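Local coordinates for protein acyl-CoA dehydrogenase (Mycobacterium thermoresistibile, PDB 3PFD) that probably catalyses the FAD-dependent alpha,beta-dehydrogenation of saturated acyl-CoA thioesters to 2,3-dehydroacyl-CoA, passing the electrons to an acceptor, and is bound here to reduced flavin, at residues 304-307 against 308-312; 296-299 against 300-303; 81-84 against 85-89; 334-337 against 338-342. All blocks are in the same frame, centred on the assembly; numbering follows the deposited sequence.

Contact 1: residues 304-307 against 308-312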
loop_
_atom_site.group_PDB
_atom_site.type_symbol
_atom_site.label_atom_id
_atom_site.label_comp_id
_atom_site.label_asym_id
_atom_site.label_seq_id
_atom_site.Cartn_x
_atom_site.Cartn_y
_atom_site.Cartn_z
ATOM N N LYS C 304 4.144 -0.216 -12.776
ATOM C CA LYS C 304 4.922 -1.049 -11.872
ATOM C C LYS C 304 5.625 -2.185 -12.587
ATOM O O LYS C 304 6.797 -2.447 -12.292
ATOM C CB LYS C 304 4.046 -1.587 -10.726
ATOM C CG LYS C 304 3.614 -0.457 -9.736
ATOM C CD LYS C 304 2.765 -1.043 -8.583
ATOM C CE LYS C 304 2.208 0.057 -7.687
ATOM N NZ LYS C 304 1.763 -0.549 -6.373
ATOM N N ILE C 305 4.935 -2.849 -13.527
ATOM C CA ILE C 305 5.613 -3.883 -14.336
ATOM C C ILE C 305 6.846 -3.339 -15.094
ATOM O O ILE C 305 7.894 -4.012 -15.173
ATOM C CB ILE C 305 4.686 -4.537 -15.357
ATOM C CG1 ILE C 305 3.615 -5.387 -14.656
ATOM C CG2 ILE C 305 5.489 -5.404 -16.328
ATOM C CD1 ILE C 305 2.504 -5.861 -15.605
ATOM N N GLU C 306 6.726 -2.129 -15.640
ATOM C CA GLU C 306 7.838 -1.573 -16.423
ATOM C C GLU C 306 9.004 -1.204 -15.499
ATOM O O GLU C 306 10.147 -1.444 -15.851
ATOM C CB GLU C 306 7.397 -0.369 -17.273
ATOM C CG GLU C 306 8.513 0.299 -18.097
ATOM C CD GLU C 306 9.193 -0.654 -19.140
ATOM O OE1 GLU C 306 8.670 -1.748 -19.436
ATOM O OE2 GLU C 306 10.252 -0.292 -19.670
ATOM N N ALA C 307 8.717 -0.640 -14.325
ATOM C CA ALA C 307 9.774 -0.373 -13.340
ATOM C C ALA C 307 10.493 -1.660 -12.923
ATOM O O ALA C 307 11.726 -1.728 -12.923
ATOM C CB ALA C 307 9.223 0.347 -12.113
ATOM N N ALA C 308 9.714 -2.686 -12.605
ATOM C CA ALA C 308 10.292 -3.983 -12.239
ATOM C C ALA C 308 11.174 -4.534 -13.378
ATOM O O ALA C 308 12.282 -5.017 -13.127
ATOM C CB ALA C 308 9.206 -4.947 -11.905
ATOM N N ARG C 309 10.671 -4.459 -14.619
ATOM C CA ARG C 309 11.406 -4.982 -15.791
ATOM C C ARG C 309 12.793 -4.310 -15.937
ATOM O O ARG C 309 13.824 -4.994 -16.034
ATOM C CB ARG C 309 10.568 -4.848 -17.084
ATOM C CG ARG C 309 11.297 -5.310 -18.350
ATOM C CD ARG C 309 10.494 -5.111 -19.650
ATOM N NE ARG C 309 9.397 -6.074 -19.756
ATOM C CZ ARG C 309 8.101 -5.786 -19.601
ATOM N NH1 ARG C 309 7.710 -4.540 -19.334
ATOM N NH2 ARG C 309 7.191 -6.756 -19.714
ATOM N N LEU C 310 12.809 -2.980 -15.949
ATOM C CA LEU C 310 14.051 -2.245 -16.071
ATOM C C LEU C 310 15.062 -2.540 -14.951
ATOM O O LEU C 310 16.277 -2.622 -15.203
ATOM C CB LEU C 310 13.760 -0.749 -16.136
ATOM C CG LEU C 310 12.929 -0.411 -17.370
ATOM C CD1 LEU C 310 12.321 0.990 -17.210
ATOM C CD2 LEU C 310 13.827 -0.515 -18.631
ATOM N N MET C 311 14.565 -2.695 -13.723
ATOM C CA MET C 311 15.451 -3.008 -12.615
ATOM C C MET C 311 15.992 -4.455 -12.700
ATOM O O MET C 311 17.146 -4.709 -12.365
ATOM C CB MET C 311 14.795 -2.726 -11.268
ATOM C CG MET C 311 15.802 -2.876 -10.127
ATOM S SD MET C 311 15.454 -1.879 -8.686
ATOM C CE MET C 311 14.087 -2.752 -7.959
ATOM N N VAL C 312 15.164 -5.394 -13.143
ATOM C CA VAL C 312 15.673 -6.725 -13.516
ATOM C C VAL C 312 16.804 -6.678 -14.589
ATOM O O VAL C 312 17.896 -7.267 -14.391
ATOM C CB VAL C 312 14.513 -7.680 -13.959
ATOM C CG1 VAL C 312 15.068 -8.954 -14.655
ATOM C CG2 VAL C 312 13.644 -8.032 -12.757
#

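Contact 2: residues 296-299 against 300-303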
loop_
_atom_site.group_PDB
_atom_site.type_symbol
_atom_site.label_atom_id
_atom_site.label_comp_id
_atom_site.label_asym_id
_atom_site.label_seq_id
_atom_site.Cartn_x
_atom_site.Cartn_y
_atom_site.Cartn_z
ATOM N N PHE C 296 -7.378 3.237 -14.162
ATOM C CA PHE C 296 -6.274 3.589 -13.243
ATOM C C PHE C 296 -5.563 2.352 -12.704
ATOM O O PHE C 296 -4.343 2.348 -12.570
ATOM C CB PHE C 296 -6.769 4.488 -12.087
ATOM C CG PHE C 296 -6.977 5.956 -12.478
ATOM C CD1 PHE C 296 -7.097 6.343 -13.821
ATOM C CD2 PHE C 296 -7.091 6.933 -11.490
ATOM C CE1 PHE C 296 -7.267 7.695 -14.177
ATOM C CE2 PHE C 296 -7.309 8.287 -11.821
ATOM C CZ PHE C 296 -7.387 8.667 -13.174
ATOM N N MET C 297 -6.327 1.307 -12.413
ATOM C CA MET C 297 -5.751 0.054 -11.959
ATOM C C MET C 297 -4.871 -0.579 -13.046
ATOM O O MET C 297 -3.773 -1.036 -12.753
ATOM C CB MET C 297 -6.831 -0.930 -11.481
ATOM C CG MET C 297 -6.242 -2.242 -10.990
ATOM S SD MET C 297 -7.449 -3.474 -10.485
ATOM C CE MET C 297 -7.954 -2.848 -8.881
ATOM N N LEU C 298 -5.346 -0.566 -14.293
ATOM C CA LEU C 298 -4.523 -1.034 -15.435
ATOM C C LEU C 298 -3.234 -0.226 -15.585
ATOM O O LEU C 298 -2.169 -0.796 -15.810
ATOM C CB LEU C 298 -5.327 -1.057 -16.757
ATOM C CG LEU C 298 -6.508 -2.054 -16.819
ATOM C CD1 LEU C 298 -7.480 -1.735 -17.976
ATOM C CD2 LEU C 298 -6.052 -3.502 -16.910
ATOM N N ALA C 299 -3.338 1.104 -15.453
ATOM C CA ALA C 299 -2.168 1.968 -15.508
ATOM C C ALA C 299 -1.201 1.616 -14.361
ATOM O O ALA C 299 0.014 1.520 -14.571
ATOM C CB ALA C 299 -2.609 3.459 -15.410
ATOM N N ASP C 300 -1.727 1.446 -13.142
ATOM C CA ASP C 300 -0.866 1.077 -12.010
ATOM C C ASP C 300 -0.114 -0.240 -12.313
ATOM O O ASP C 300 1.072 -0.379 -12.008
ATOM C CB ASP C 300 -1.655 0.939 -10.702
ATOM C CG ASP C 300 -2.165 2.278 -10.163
ATOM O OD1 ASP C 300 -1.664 3.345 -10.573
ATOM O OD2 ASP C 300 -3.083 2.261 -9.312
ATOM N N MET C 301 -0.815 -1.204 -12.900
ATOM C CA MET C 301 -0.223 -2.507 -13.159
ATOM C C MET C 301 0.949 -2.334 -14.119
ATOM O O MET C 301 2.069 -2.724 -13.791
ATOM C CB MET C 301 -1.275 -3.475 -13.695
ATOM C CG MET C 301 -2.365 -3.833 -12.656
ATOM S SD MET C 301 -3.927 -4.364 -13.405
ATOM C CE MET C 301 -3.517 -6.005 -13.968
ATOM N N ALA C 302 0.692 -1.689 -15.266
ATOM C CA ALA C 302 1.688 -1.490 -16.304
ATOM C C ALA C 302 2.893 -0.667 -15.845
ATOM O O ALA C 302 4.044 -0.996 -16.168
ATOM C CB ALA C 302 1.034 -0.813 -17.543
ATOM N N MET C 303 2.624 0.418 -15.116
ATOM C CA MET C 303 3.681 1.284 -14.619
ATOM C C MET C 303 4.681 0.507 -13.761
ATOM O O MET C 303 5.899 0.622 -13.956
ATOM C CB MET C 303 3.057 2.419 -13.787
ATOM C CG MET C 303 4.019 3.305 -13.023
ATOM S SD MET C 303 3.138 4.691 -12.214
ATOM C CE MET C 303 2.182 3.858 -10.953
#

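Contact 3: residues 81-84 against 85-89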
loop_
_atom_site.group_PDB
_atom_site.type_symbol
_atom_site.label_atom_id
_atom_site.label_comp_id
_atom_site.label_asym_id
_atom_site.label_seq_id
_atom_site.Cartn_x
_atom_site.Cartn_y
_atom_site.Cartn_z
ATOM N N VAL C 81 21.035 -10.444 -19.856
ATOM C CA VAL C 81 19.762 -9.782 -20.152
ATOM C C VAL C 81 18.956 -10.658 -21.137
ATOM O O VAL C 81 17.738 -10.834 -20.972
ATOM C CB VAL C 81 19.949 -8.330 -20.732
ATOM C CG1 VAL C 81 18.626 -7.720 -21.123
ATOM C CG2 VAL C 81 20.690 -7.403 -19.751
ATOM N N ALA C 82 19.634 -11.201 -22.155
ATOM C CA ALA C 82 18.984 -12.106 -23.111
ATOM C C ALA C 82 18.371 -13.314 -22.362
ATOM O O ALA C 82 17.202 -13.670 -22.563
ATOM C CB ALA C 82 19.971 -12.565 -24.195
ATOM N N THR C 83 19.157 -13.905 -21.468
ATOM C CA THR C 83 18.677 -14.979 -20.621
ATOM C C THR C 83 17.433 -14.563 -19.814
ATOM O O THR C 83 16.472 -15.334 -19.793
ATOM C CB THR C 83 19.782 -15.506 -19.722
ATOM O OG1 THR C 83 20.810 -16.073 -20.547
ATOM C CG2 THR C 83 19.260 -16.586 -18.796
ATOM N N CYS C 84 17.425 -13.354 -19.218
ATOM C CA CYS C 84 16.220 -12.846 -18.529
ATOM C C CYS C 84 15.010 -12.740 -19.462
ATOM O O CYS C 84 13.884 -13.082 -19.085
ATOM C CB CYS C 84 16.456 -11.485 -17.830
ATOM S SG CYS C 84 17.461 -11.514 -16.353
ATOM N N ILE C 85 15.216 -12.220 -20.666
ATOM C CA ILE C 85 14.097 -12.046 -21.607
ATOM C C ILE C 85 13.453 -13.396 -21.969
ATOM O O ILE C 85 12.237 -13.513 -22.077
ATOM C CB ILE C 85 14.528 -11.188 -22.847
ATOM C CG1 ILE C 85 14.727 -9.720 -22.407
ATOM C CG2 ILE C 85 13.492 -11.318 -23.985
ATOM C CD1 ILE C 85 15.545 -8.810 -23.377
ATOM N N VAL C 86 14.283 -14.427 -22.121
ATOM C CA VAL C 86 13.799 -15.789 -22.432
ATOM C C VAL C 86 12.911 -16.266 -21.279
ATOM O O VAL C 86 11.723 -16.605 -21.475
ATOM C CB VAL C 86 14.995 -16.773 -22.768
ATOM C CG1 VAL C 86 14.557 -18.283 -22.821
ATOM C CG2 VAL C 86 15.620 -16.375 -24.076
ATOM N N ILE C 87 13.445 -16.197 -20.062
ATOM C CA ILE C 87 12.708 -16.650 -18.884
ATOM C C ILE C 87 11.389 -15.899 -18.704
ATOM O O ILE C 87 10.348 -16.520 -18.464
ATOM C CB ILE C 87 13.593 -16.581 -17.637
ATOM C CG1 ILE C 87 14.670 -17.666 -17.748
ATOM C CG2 ILE C 87 12.778 -16.701 -16.332
ATOM C CD1 ILE C 87 15.920 -17.345 -16.989
ATOM N N GLU C 88 11.451 -14.579 -18.870
ATOM C CA GLU C 88 10.293 -13.695 -18.797
ATOM C C GLU C 88 9.218 -14.058 -19.822
ATOM O O GLU C 88 8.036 -14.125 -19.486
ATOM C CB GLU C 88 10.758 -12.239 -19.024
ATOM C CG GLU C 88 9.664 -11.154 -19.141
ATOM C CD GLU C 88 10.259 -9.790 -19.560
ATOM O OE1 GLU C 88 11.423 -9.508 -19.184
ATOM O OE2 GLU C 88 9.594 -9.018 -20.292
ATOM N N GLU C 89 9.619 -14.257 -21.075
ATOM C CA GLU C 89 8.648 -14.527 -22.138
ATOM C C GLU C 89 7.991 -15.904 -21.989
ATOM O O GLU C 89 6.814 -16.103 -22.368
ATOM C CB GLU C 89 9.275 -14.359 -23.525
ATOM C CG GLU C 89 9.508 -12.879 -23.920
ATOM C CD GLU C 89 8.207 -12.071 -24.063
ATOM O OE1 GLU C 89 7.156 -12.657 -24.354
ATOM O OE2 GLU C 89 8.232 -10.844 -23.862
#

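Contact 4: residues 334-337 against 338-342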
loop_
_atom_site.group_PDB
_atom_site.type_symbol
_atom_site.label_atom_id
_atom_site.label_comp_id
_atom_site.label_asym_id
_atom_site.label_seq_id
_atom_site.Cartn_x
_atom_site.Cartn_y
_atom_site.Cartn_z
ATOM N N LYS C 334 14.751 -8.821 -7.642
ATOM C CA LYS C 334 13.947 -10.005 -7.357
ATOM C C LYS C 334 12.775 -9.664 -6.392
ATOM O O LYS C 334 11.610 -10.021 -6.662
ATOM C CB LYS C 334 14.840 -11.146 -6.830
ATOM C CG LYS C 334 14.157 -12.565 -6.712
ATOM C CD LYS C 334 13.312 -12.658 -5.424
ATOM C CE LYS C 334 13.019 -14.088 -4.996
ATOM N NZ LYS C 334 12.013 -14.130 -3.859
ATOM N N CYS C 335 13.083 -8.970 -5.290
ATOM C CA CYS C 335 12.065 -8.607 -4.297
ATOM C C CYS C 335 10.983 -7.717 -4.913
ATOM O O CYS C 335 9.793 -8.001 -4.781
ATOM C CB CYS C 335 12.702 -7.898 -3.075
ATOM S SG CYS C 335 11.552 -7.555 -1.724
ATOM N N PHE C 336 11.392 -6.658 -5.609
ATOM C CA PHE C 336 10.412 -5.714 -6.224
ATOM C C PHE C 336 9.549 -6.388 -7.300
ATOM O O PHE C 336 8.315 -6.286 -7.277
ATOM C CB PHE C 336 11.131 -4.501 -6.833
ATOM C CG PHE C 336 10.190 -3.408 -7.319
ATOM C CD1 PHE C 336 9.422 -2.670 -6.409
ATOM C CD2 PHE C 336 10.079 -3.123 -8.675
ATOM C CE1 PHE C 336 8.572 -1.656 -6.851
ATOM C CE2 PHE C 336 9.238 -2.096 -9.144
ATOM C CZ PHE C 336 8.475 -1.361 -8.228
ATOM N N ALA C 337 10.184 -7.056 -8.259
ATOM C CA ALA C 337 9.399 -7.724 -9.309
ATOM C C ALA C 337 8.383 -8.709 -8.757
ATOM O O ALA C 337 7.266 -8.786 -9.254
ATOM C CB ALA C 337 10.278 -8.403 -10.358
ATOM N N SER C 338 8.768 -9.466 -7.740
ATOM C CA SER C 338 7.852 -10.485 -7.197
ATOM C C SER C 338 6.728 -9.831 -6.419
ATOM O O SER C 338 5.585 -10.280 -6.497
ATOM C CB SER C 338 8.596 -11.529 -6.337
ATOM O OG SER C 338 9.335 -10.909 -5.298
ATOM N N ASP C 339 7.039 -8.771 -5.672
ATOM C CA ASP C 339 5.983 -7.978 -5.034
ATOM C C ASP C 339 5.034 -7.415 -6.091
ATOM O O ASP C 339 3.809 -7.451 -5.922
ATOM C CB ASP C 339 6.544 -6.846 -4.152
ATOM C CG ASP C 339 7.174 -7.358 -2.872
ATOM O OD1 ASP C 339 7.030 -8.542 -2.563
ATOM O OD2 ASP C 339 7.830 -6.584 -2.174
ATOM N N VAL C 340 5.596 -6.909 -7.191
ATOM C CA VAL C 340 4.768 -6.343 -8.267
ATOM C C VAL C 340 3.810 -7.430 -8.864
ATOM O O VAL C 340 2.592 -7.209 -9.014
ATOM C CB VAL C 340 5.645 -5.651 -9.322
ATOM C CG1 VAL C 340 4.868 -5.379 -10.607
ATOM C CG2 VAL C 340 6.188 -4.276 -8.782
ATOM N N ALA C 341 4.375 -8.610 -9.147
ATOM C CA ALA C 341 3.615 -9.724 -9.720
ATOM C C ALA C 341 2.456 -10.135 -8.832
ATOM O O ALA C 341 1.403 -10.438 -9.330
ATOM C CB ALA C 341 4.525 -10.913 -9.973
ATOM N N MET C 342 2.690 -10.212 -7.524
ATOM C CA MET C 342 1.620 -10.583 -6.591
ATOM C C MET C 342 0.451 -9.610 -6.657
ATOM O O MET C 342 -0.724 -10.020 -6.695
ATOM C CB MET C 342 2.155 -10.694 -5.139
ATOM C CG MET C 342 1.287 -11.548 -4.226
ATOM S SD MET C 342 1.083 -13.264 -4.781
ATOM C CE MET C 342 -0.615 -13.244 -5.473
#

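Contact 1: residues 304-307 against 308-312
Lys-304 O receives the amide of Ala-308, with Ala-308 N and Lys-304 O 2.9 Å apart. This is one of the regular i to i+4 bonds on which the side chains of this helical turn are set out. The polar contact across it is a salt bridge over one i to i+3 step: Arg-309 NH1 gives a hydrogen to Glu-306 OE1 at 3.0 Å. OE1 lies at the edge of the guanidinium and close to its plane, yet carboxylate and guanidinium are turned 33° against each other. The bond is bent as well, with an N-H...O angle of 143°. Glu-306 reaches this place because its CG stands anti to the backbone N and the chain then folds at chi2 (61°). The same fold brings OE2 against the end of Leu-310, 3.5 Å from CD1.

All of this lies on helix 292-321 of the C-terminal helical bundle of the acyl-CoA dehydrogenase fold, where the helix meets its copy in the second subunit. OE2 is salt-bridged to Arg-318 of that subunit, and two arginines on one carboxylate would probably favour its ionised form. The guanidinium is held from further directions, with NE on Glu-88 and NH2 on Gln-268. Ile-305 CG2 approaches it at a slant, 3.8 Å from NH1, and the same side chain packs against helix 256-280.

Contact 2: residues 296-299 against 300-303
Asp-300, Ala-299 and Met-301 are the residues most enclosed by this turn of helix. Asp-300 N donates to Phe-296 O at 2.8 Å. The carboxylate of Asp-300 folds back beside its own amide, so that its carbon CG comes within 3.2 Å of that same Phe-296 O. OD1 and OD2 both stay farther off, as expected for acceptors facing an acceptor, and OD1 has its partner in Arg-384 of the second subunit.

Met-301 follows the same pattern with a longer arm. With CG beside the backbone N (chi1 -67°), it passes along the carbonyl of Met-297, CG lying 3.1 Å from Met-297 O. The sulfur thereby touches two apolar groups of the preceding turn: SD is 4.0 Å from Met-297 CG and 4.2 Å from Leu-298 CD2. Ala-299 contributes its carbonyl, which accepts Met-303 N at 2.9 Å.

The side chain of Phe-296 comes within about 4 Å of a bound dihydroflavin-adenine dinucleotide, which puts this part of helix 292-321 beside a cofactor. Met-297 and Met-301 pack on Asp-347 of helix 326-352, Leu-298 and Ala-302 on Leu-271 of helix 256-280, and Ala-299 on Met-387 of the second subunit.

Contact 3: residues 81-84 against 85-89
In Ile-85 the branch CG1 stands beside the backbone N (chi1 -71°) and CD1 is anti along the chain (chi2 163°), which carries the methyl back to Val-81. There CD1 meets Val-81 CG1 at 4.0 Å, and CG1 of Ile-85 passes 3.5 Å from Val-81 O. Val-81 offers this methyl because its CG1 points anti to its backbone N, beside the carbonyl that Ile-85 N also uses. The two side chains meet at a slant.

Ile-87 repeats the torsions of Ile-85 but meets its partner differently. It runs alongside Thr-83, both side chains pointing the same way, with CD1 3.9 Å from the methyl CG2 of Thr-83. The isoleucine methyl also touches the carbonyl, 3.5 Å from Thr-83 O. Cys-84 O takes the amide of Glu-88 at 2.9 Å, and Glu-88 CB lies 3.2 Å from the same oxygen, Cys-84 O. The glutamate CG is anti to the backbone N and the chain is extended beyond it, which carries the carboxylate to partners outside the turn.

That acid is buried but well provided for: OE2 is salt-bridged to Arg-27, and OE1 is hydrogen-bonded to Tyr-313, contacts that would probably stabilise the carboxylate. Meanwhile Ile-85 packs on Leu-26 and on Tyr-313, and Ile-87 on Thr-258. Helix 80-91, in the N-terminal domain, packs on helix 24-47 of its own domain and on helices 256-280 and 292-321 of the C-terminal bundle, as befits the acyl-CoA dehydrogenase fold, in which an N-terminal alpha-helical domain packs on the C-terminal helical bundle.

Contact 4: residues 334-337 against 338-342
Lys-334 presents its carbonyl to Ser-338 in a motif common inside helices, a serine hydroxyl turned back on the preceding turn. OG occupies the position between the backbone N and the carbonyl carbon (chi1 55°), which sets it 2.8 Å from Lys-334 O while the amide of Ser-338 bonds to the same oxygen. The turn belongs to helix 326-352 of the C-terminal helical bundle. The ammonium group of Lys-334 is held by Thr-373 O, Gly-378 O and Asn-380 OD1.

Cys-335 offers a second carbonyl to the hydroxyl, with OG 3.0 Å from Cys-335 O. The one serine proton cannot be assigned between the two, and Asn-380 ND2 also bonds to OG. Asp-339 also comes near this residue: its CG is 3.3 Å from Cys-335 O, and its OD2 passes Cys-335 SG at 3.9 Å. The carboxylate is fixed from outside, OD1 by Asn-380 and Gln-374, OD2 by Arg-384.

Phe-336 turns a ring face to Val-340 CG2, a CH-pi contact 3.8 Å from the ring centroid and 15° off the normal, with the methyl offset toward the rim. CG2 stands beside the valine's own backbone N, which puts it over the ring; the amide Val-340 N bonds to Phe-336 O at 2.8 Å.

Ala-337 closes the run: its carbonyl oxygen accepts Ala-341 N at 2.9 Å.

Along the chain the order is contact 3, contact 2, contact 1, contact 4. Contacts 2 and 1 are adjoining stretches of helix 292-321, their centres 13 Å apart; contact 4 lies on the next helix, 326-352, its centre 9 Å from that of contact 1. There Phe-336 packs against Ala-308 and Met-311. Contact 3 belongs to the N-terminal domain and joins contact 1 through a salt bridge of Glu-88 with Arg-309 and packing of Cys-84 on Val-312. Contacts 1, 2 and 4 all touch the second subunit, whereas contact 3 touches no other chain. Helix 292-321 therefore links domain packing, subunit interface and, at contact 2, a flavin site.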